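Long-range contact in tonb-dependent siderophore receptor (Acinetobacter baumannii, PDB 5FR8), which is probably involved in the initial step of iron uptake, binding iron-chelating siderophores, possibly ferric enterobactin, at the outer membrane: residues A[249-263]-A[288-302]. Sequence-based numbering, arbitrary orientation.
Sequences QQTVLLDISSSKQGN and ETNTMYRDSYALTHE
Two neighbouring antiparallel strands of the TonB-dependent receptor barrel wall, 250-263 and 290-302, run side by side, their axes approaching to 4.6 Å at 172°. Paired backbone bonds join Thr251 to Glu302, Leu253 to Thr300 and so on in regular register to Gln261 with Met292, where both N-to-O distances between these two residues are 2.7 Å. Past this pair, Asn263 N still bonds to Asn290 O, but the return bond is taken over by a side chain: Asn263 OD1 receives Thr289 N at 2.8 Å, in the amide plane on a lone pair, and Asn290 N at 3.2 Å from well above that plane. Two N-H groups thus grip one oxygen and hold the amide against the start of the second strand, while Asn263 ND2 bonds to Glu231. Beside it, the carboxylate of Glu288 lies over Gly262, CD to CA 3.6 Å, and its OE2 accepts Thr291 OG1 through the anti lone pair. At the far end, His301 NE2 gives a nearly straight bond to Gln250 OE1, 2.8 Å away; the oxygen lies in the imidazole plane, but NE2 approaches from above the amide plane, which is turned 62° from the ring. The ring reaches the first strand because CG stands opposite the backbone N of His301. On the same face, Leu254 CD1 meets Leu299 CD1 at 3.8 Å, and Ile256 touches Tyr297. On the other face, Asp255, Ser259, Arg294 and Ser296 bond to neighbouring barrel strands through Arg241, Asp237 and Asp317, while Gln261 reaches Arg121 and Arg294 makes a cation-pi contact with Trp126, both of the plug. With an apolar, probably lipid-facing patch outside and polar groups turned inward, the pair is typical of a plugged outer-membrane beta-barrel.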
loop_
_atom_site.group_PDB
_atom_site.type_symbol
_atom_site.label_atom_id
_atom_site.label_comp_id
_atom_site.label_asym_id
_atom_site.label_seq_id
_atom_site.Cartn_x
_atom_site.Cartn_y
_atom_site.Cartn_z
ATOM N N GLN A 249 -16.669 32.104 -9.490
ATOM C CA GLN A 249 -15.408 31.479 -9.884
ATOM C C GLN A 249 -14.574 30.910 -8.739
ATOM O O GLN A 249 -13.428 30.525 -8.963
ATOM C CB GLN A 249 -14.566 32.470 -10.677
ATOM C CG GLN A 249 -14.501 33.838 -10.051
ATOM C CD GLN A 249 -14.268 34.926 -11.074
ATOM O OE1 GLN A 249 -14.129 34.662 -12.261
ATOM N NE2 GLN A 249 -14.224 36.165 -10.612
ATOM N N GLN A 250 -15.136 30.828 -7.531
ATOM C CA GLN A 250 -14.378 30.336 -6.360
ATOM C C GLN A 250 -15.129 29.317 -5.524
ATOM O O GLN A 250 -16.270 29.538 -5.139
ATOM C CB GLN A 250 -13.969 31.499 -5.466
ATOM C CG GLN A 250 -12.923 32.390 -6.109
ATOM C CD GLN A 250 -12.475 33.485 -5.189
ATOM O OE1 GLN A 250 -12.216 33.238 -4.014
ATOM N NE2 GLN A 250 -12.392 34.712 -5.704
ATOM N N THR A 251 -14.477 28.203 -5.228
ATOM C CA THR A 251 -15.102 27.123 -4.462
ATOM C C THR A 251 -14.202 26.758 -3.292
ATOM O O THR A 251 -12.979 26.792 -3.397
ATOM C CB THR A 251 -15.358 25.868 -5.324
ATOM O OG1 THR A 251 -16.314 26.159 -6.347
ATOM C CG2 THR A 251 -15.926 24.774 -4.512
ATOM N N VAL A 252 -14.811 26.437 -2.155
ATOM C CA VAL A 252 -14.063 26.047 -0.969
ATOM C C VAL A 252 -14.602 24.711 -0.448
ATOM O O VAL A 252 -15.808 24.562 -0.249
ATOM C CB VAL A 252 -14.165 27.124 0.107
ATOM C CG1 VAL A 252 -13.478 26.658 1.366
ATOM C CG2 VAL A 252 -13.544 28.425 -0.383
ATOM N N LEU A 253 -13.698 23.747 -0.260
ATOM C CA LEU A 253 -14.032 22.435 0.283
ATOM C C LEU A 253 -13.431 22.234 1.655
ATOM O O LEU A 253 -12.272 22.552 1.915
ATOM C CB LEU A 253 -13.495 21.343 -0.595
ATOM C CG LEU A 253 -14.332 21.041 -1.826
ATOM C CD1 LEU A 253 -14.143 22.106 -2.902
ATOM C CD2 LEU A 253 -13.940 19.673 -2.367
ATOM N N LEU A 254 -14.220 21.658 2.537
ATOM C CA LEU A 254 -13.731 21.279 3.834
ATOM C C LEU A 254 -13.881 19.779 3.932
ATOM O O LEU A 254 -14.975 19.267 3.699
ATOM C CB LEU A 254 -14.582 21.941 4.903
ATOM C CG LEU A 254 -14.166 21.603 6.332
ATOM C CD1 LEU A 254 -12.823 22.256 6.642
ATOM C CD2 LEU A 254 -15.235 22.032 7.326
ATOM N N ASP A 255 -12.803 19.068 4.256
ATOM C CA ASP A 255 -12.900 17.633 4.561
ATOM C C ASP A 255 -12.403 17.382 5.964
ATOM O O ASP A 255 -11.249 17.660 6.280
ATOM C CB ASP A 255 -12.067 16.785 3.594
ATOM C CG ASP A 255 -12.605 16.793 2.154
ATOM O OD1 ASP A 255 -13.792 16.486 1.921
ATOM O OD2 ASP A 255 -11.815 17.092 1.250
ATOM N N ILE A 256 -13.287 16.874 6.810
ATOM C CA ILE A 256 -12.921 16.443 8.154
ATOM C C ILE A 256 -13.310 14.993 8.322
ATOM O O ILE A 256 -14.497 14.671 8.199
ATOM C CB ILE A 256 -13.711 17.178 9.229
ATOM C CG1 ILE A 256 -13.424 18.663 9.167
ATOM C CG2 ILE A 256 -13.357 16.608 10.583
ATOM C CD1 ILE A 256 -14.214 19.453 10.170
ATOM N N SER A 257 -12.336 14.131 8.611
ATOM C CA SER A 257 -12.640 12.737 8.853
ATOM C C SER A 257 -11.836 12.193 10.019
ATOM O O SER A 257 -10.696 12.601 10.218
ATOM C CB SER A 257 -12.340 11.891 7.620
ATOM O OG SER A 257 -10.969 11.573 7.588
ATOM N N SER A 258 -12.420 11.247 10.765
ATOM C CA SER A 258 -11.671 10.504 11.791
ATOM C C SER A 258 -11.969 8.988 11.728
ATOM O O SER A 258 -13.101 8.574 11.477
ATOM C CB SER A 258 -11.974 11.077 13.180
ATOM O OG SER A 258 -13.213 10.596 13.638
ATOM N N SER A 259 -10.939 8.176 11.930
ATOM C CA SER A 259 -11.061 6.731 11.862
ATOM C C SER A 259 -10.261 6.093 12.960
ATOM O O SER A 259 -9.232 6.612 13.390
ATOM C CB SER A 259 -10.532 6.199 10.539
ATOM O OG SER A 259 -11.305 6.677 9.449
ATOM N N LYS A 260 -10.748 4.941 13.391
ATOM C CA LYS A 260 -10.080 4.116 14.367
ATOM C C LYS A 260 -10.112 2.676 13.874
ATOM O O LYS A 260 -11.159 2.156 13.472
ATOM C CB LYS A 260 -10.790 4.243 15.716
ATOM C CG LYS A 260 -10.563 3.097 16.690
ATOM C CD LYS A 260 -11.164 3.408 18.061
ATOM C CE LYS A 260 -11.374 2.120 18.864
ATOM N NZ LYS A 260 -11.687 2.380 20.293
ATOM N N GLN A 261 -8.954 2.033 13.918
ATOM C CA GLN A 261 -8.850 0.627 13.588
ATOM C C GLN A 261 -8.292 -0.178 14.757
ATOM O O GLN A 261 -7.142 0.019 15.148
ATOM C CB GLN A 261 -7.929 0.477 12.415
ATOM C CG GLN A 261 -8.632 0.500 11.084
ATOM C CD GLN A 261 -7.619 0.524 9.963
ATOM O OE1 GLN A 261 -6.480 0.068 10.151
ATOM N NE2 GLN A 261 -8.020 1.033 8.790
ATOM N N GLY A 262 -9.090 -1.087 15.298
ATOM C CA GLY A 262 -8.640 -1.900 16.428
ATOM C C GLY A 262 -8.578 -3.335 15.955
ATOM O O GLY A 262 -9.529 -3.839 15.375
ATOM N N ASN A 263 -7.472 -4.009 16.190
ATOM C CA ASN A 263 -7.359 -5.349 15.684
ATOM C C ASN A 263 -7.995 -6.360 16.608
ATOM O O ASN A 263 -8.403 -6.032 17.720
ATOM C CB ASN A 263 -5.897 -5.699 15.503
ATOM C CG ASN A 263 -5.325 -6.354 16.709
ATOM O OD1 ASN A 263 -5.544 -5.903 17.814
ATOM N ND2 ASN A 263 -4.589 -7.434 16.502
ATOM N N GLU A 288 -7.639 -6.891 21.405
ATOM C CA GLU A 288 -7.089 -5.751 20.683
ATOM C C GLU A 288 -5.657 -5.430 21.164
ATOM O O GLU A 288 -5.471 -4.789 22.195
ATOM C CB GLU A 288 -8.009 -4.530 20.876
ATOM C CG GLU A 288 -7.683 -3.332 19.990
ATOM C CD GLU A 288 -8.747 -2.233 19.977
ATOM O OE1 GLU A 288 -9.964 -2.510 19.863
ATOM O OE2 GLU A 288 -8.356 -1.055 20.069
ATOM N N THR A 289 -4.646 -5.878 20.418
ATOM C CA THR A 289 -3.248 -5.679 20.815
ATOM C C THR A 289 -2.600 -4.528 20.087
ATOM O O THR A 289 -1.546 -4.050 20.495
ATOM C CB THR A 289 -2.394 -6.900 20.487
ATOM O OG1 THR A 289 -2.488 -7.147 19.080
ATOM C CG2 THR A 289 -2.860 -8.094 21.272
ATOM N N ASN A 290 -3.193 -4.119 18.977
ATOM C CA ASN A 290 -2.777 -2.897 18.319
ATOM C C ASN A 290 -3.985 -2.107 17.858
ATOM O O ASN A 290 -5.037 -2.672 17.529
ATOM C CB ASN A 290 -1.849 -3.175 17.140
ATOM C CG ASN A 290 -2.558 -3.823 15.982
ATOM O OD1 ASN A 290 -3.190 -3.159 15.158
ATOM N ND2 ASN A 290 -2.421 -5.132 15.886
ATOM N N THR A 291 -3.808 -0.794 17.821
ATOM C CA THR A 291 -4.892 0.123 17.570
ATOM C C THR A 291 -4.339 1.312 16.793
ATOM O O THR A 291 -3.310 1.880 17.167
ATOM C CB THR A 291 -5.486 0.623 18.884
ATOM O OG1 THR A 291 -5.649 -0.485 19.788
ATOM C CG2 THR A 291 -6.812 1.310 18.625
ATOM N N MET A 292 -5.024 1.675 15.716
ATOM C CA MET A 292 -4.511 2.618 14.755
ATOM C C MET A 292 -5.530 3.747 14.710
ATOM O O MET A 292 -6.700 3.489 14.436
ATOM C CB MET A 292 -4.399 1.911 13.376
ATOM C CG MET A 292 -3.187 2.288 12.510
ATOM S SD MET A 292 -1.554 1.990 13.271
ATOM C CE MET A 292 -1.975 0.403 13.951
ATOM N N TYR A 293 -5.119 4.978 15.021
ATOM C CA TYR A 293 -6.036 6.139 14.969
ATOM C C TYR A 293 -5.612 7.085 13.863
ATOM O O TYR A 293 -4.433 7.337 13.703
ATOM C CB TYR A 293 -6.001 6.938 16.249
ATOM C CG TYR A 293 -6.362 6.191 17.474
ATOM C CD1 TYR A 293 -5.454 5.337 18.077
ATOM C CD2 TYR A 293 -7.606 6.378 18.075
ATOM C CE1 TYR A 293 -5.785 4.645 19.246
ATOM C CE2 TYR A 293 -7.949 5.695 19.222
ATOM C CZ TYR A 293 -7.028 4.830 19.803
ATOM O OH TYR A 293 -7.360 4.159 20.946
ATOM N N ARG A 294 -6.568 7.620 13.112
ATOM C CA ARG A 294 -6.230 8.565 12.089
ATOM C C ARG A 294 -7.216 9.715 12.013
ATOM O O ARG A 294 -8.402 9.510 11.807
ATOM C CB ARG A 294 -6.216 7.858 10.769
ATOM C CG ARG A 294 -5.579 8.652 9.658
ATOM C CD ARG A 294 -5.748 7.964 8.328
ATOM N NE ARG A 294 -6.017 8.956 7.295
ATOM C CZ ARG A 294 -5.092 9.747 6.777
ATOM N NH1 ARG A 294 -3.827 9.654 7.203
ATOM N NH2 ARG A 294 -5.446 10.631 5.843
ATOM N N ASP A 295 -6.718 10.929 12.159
ATOM C CA ASP A 295 -7.535 12.135 11.991
ATOM C C ASP A 295 -6.975 12.989 10.849
ATOM O O ASP A 295 -5.772 13.079 10.680
ATOM C CB ASP A 295 -7.530 12.945 13.289
ATOM C CG ASP A 295 -8.330 12.272 14.416
ATOM O OD1 ASP A 295 -8.847 11.175 14.200
ATOM O OD2 ASP A 295 -8.444 12.818 15.517
ATOM N N SER A 296 -7.843 13.612 10.068
ATOM C CA SER A 296 -7.417 14.296 8.852
ATOM C C SER A 296 -8.289 15.496 8.583
ATOM O O SER A 296 -9.515 15.397 8.616
ATOM C CB SER A 296 -7.511 13.342 7.653
ATOM O OG SER A 296 -6.651 13.724 6.579
ATOM N N TYR A 297 -7.660 16.623 8.287
ATOM C CA TYR A 297 -8.387 17.846 7.914
ATOM C C TYR A 297 -7.804 18.395 6.617
ATOM O O TYR A 297 -6.599 18.525 6.486
ATOM C CB TYR A 297 -8.253 18.916 8.976
ATOM C CG TYR A 297 -8.525 18.435 10.362
ATOM C CD1 TYR A 297 -7.711 17.466 10.936
ATOM C CD2 TYR A 297 -9.563 18.972 11.121
ATOM C CE1 TYR A 297 -7.941 17.022 12.213
ATOM C CE2 TYR A 297 -9.800 18.518 12.407
ATOM C CZ TYR A 297 -8.980 17.541 12.945
ATOM O OH TYR A 297 -9.169 17.035 14.203
ATOM N N ALA A 298 -8.649 18.734 5.661
ATOM C CA ALA A 298 -8.142 19.405 4.493
ATOM C C ALA A 298 -9.036 20.562 4.138
ATOM O O ALA A 298 -10.237 20.524 4.386
ATOM C CB ALA A 298 -8.044 18.454 3.354
ATOM N N LEU A 299 -8.421 21.594 3.577
ATOM C CA LEU A 299 -9.113 22.785 3.131
ATOM C C LEU A 299 -8.614 23.082 1.725
ATOM O O LEU A 299 -7.407 23.116 1.470
ATOM C CB LEU A 299 -8.770 23.943 4.055
ATOM C CG LEU A 299 -9.661 25.184 4.063
ATOM C CD1 LEU A 299 -11.092 24.868 4.469
ATOM C CD2 LEU A 299 -9.062 26.171 5.033
ATOM N N THR A 300 -9.537 23.275 0.799
ATOM C CA THR A 300 -9.163 23.427 -0.597
ATOM C C THR A 300 -9.856 24.618 -1.220
ATOM O O THR A 300 -11.027 24.836 -0.977
ATOM C CB THR A 300 -9.539 22.182 -1.391
ATOM O OG1 THR A 300 -8.933 21.037 -0.773
ATOM C CG2 THR A 300 -9.036 22.311 -2.811
ATOM N N HIS A 301 -9.124 25.386 -2.018
ATOM C CA HIS A 301 -9.708 26.474 -2.819
ATOM C C HIS A 301 -9.402 26.260 -4.303
ATOM O O HIS A 301 -8.266 26.011 -4.697
ATOM C CB HIS A 301 -9.183 27.837 -2.332
ATOM C CG HIS A 301 -9.704 29.019 -3.093
ATOM N ND1 HIS A 301 -9.238 29.360 -4.344
ATOM C CD2 HIS A 301 -10.631 29.952 -2.774
ATOM C CE1 HIS A 301 -9.862 30.450 -4.764
ATOM N NE2 HIS A 301 -10.713 30.830 -3.830
ATOM N N GLU A 302 -10.437 26.357 -5.116
ATOM C CA GLU A 302 -10.294 26.170 -6.537
ATOM C C GLU A 302 -10.865 27.338 -7.319
ATOM O O GLU A 302 -12.065 27.593 -7.297
ATOM C CB GLU A 302 -10.935 24.864 -6.998
ATOM C CG GLU A 302 -11.968 24.242 -6.084
ATOM C CD GLU A 302 -12.162 22.756 -6.378
ATOM O OE1 GLU A 302 -11.200 21.980 -6.174
ATOM O OE2 GLU A 302 -13.266 22.366 -6.825
#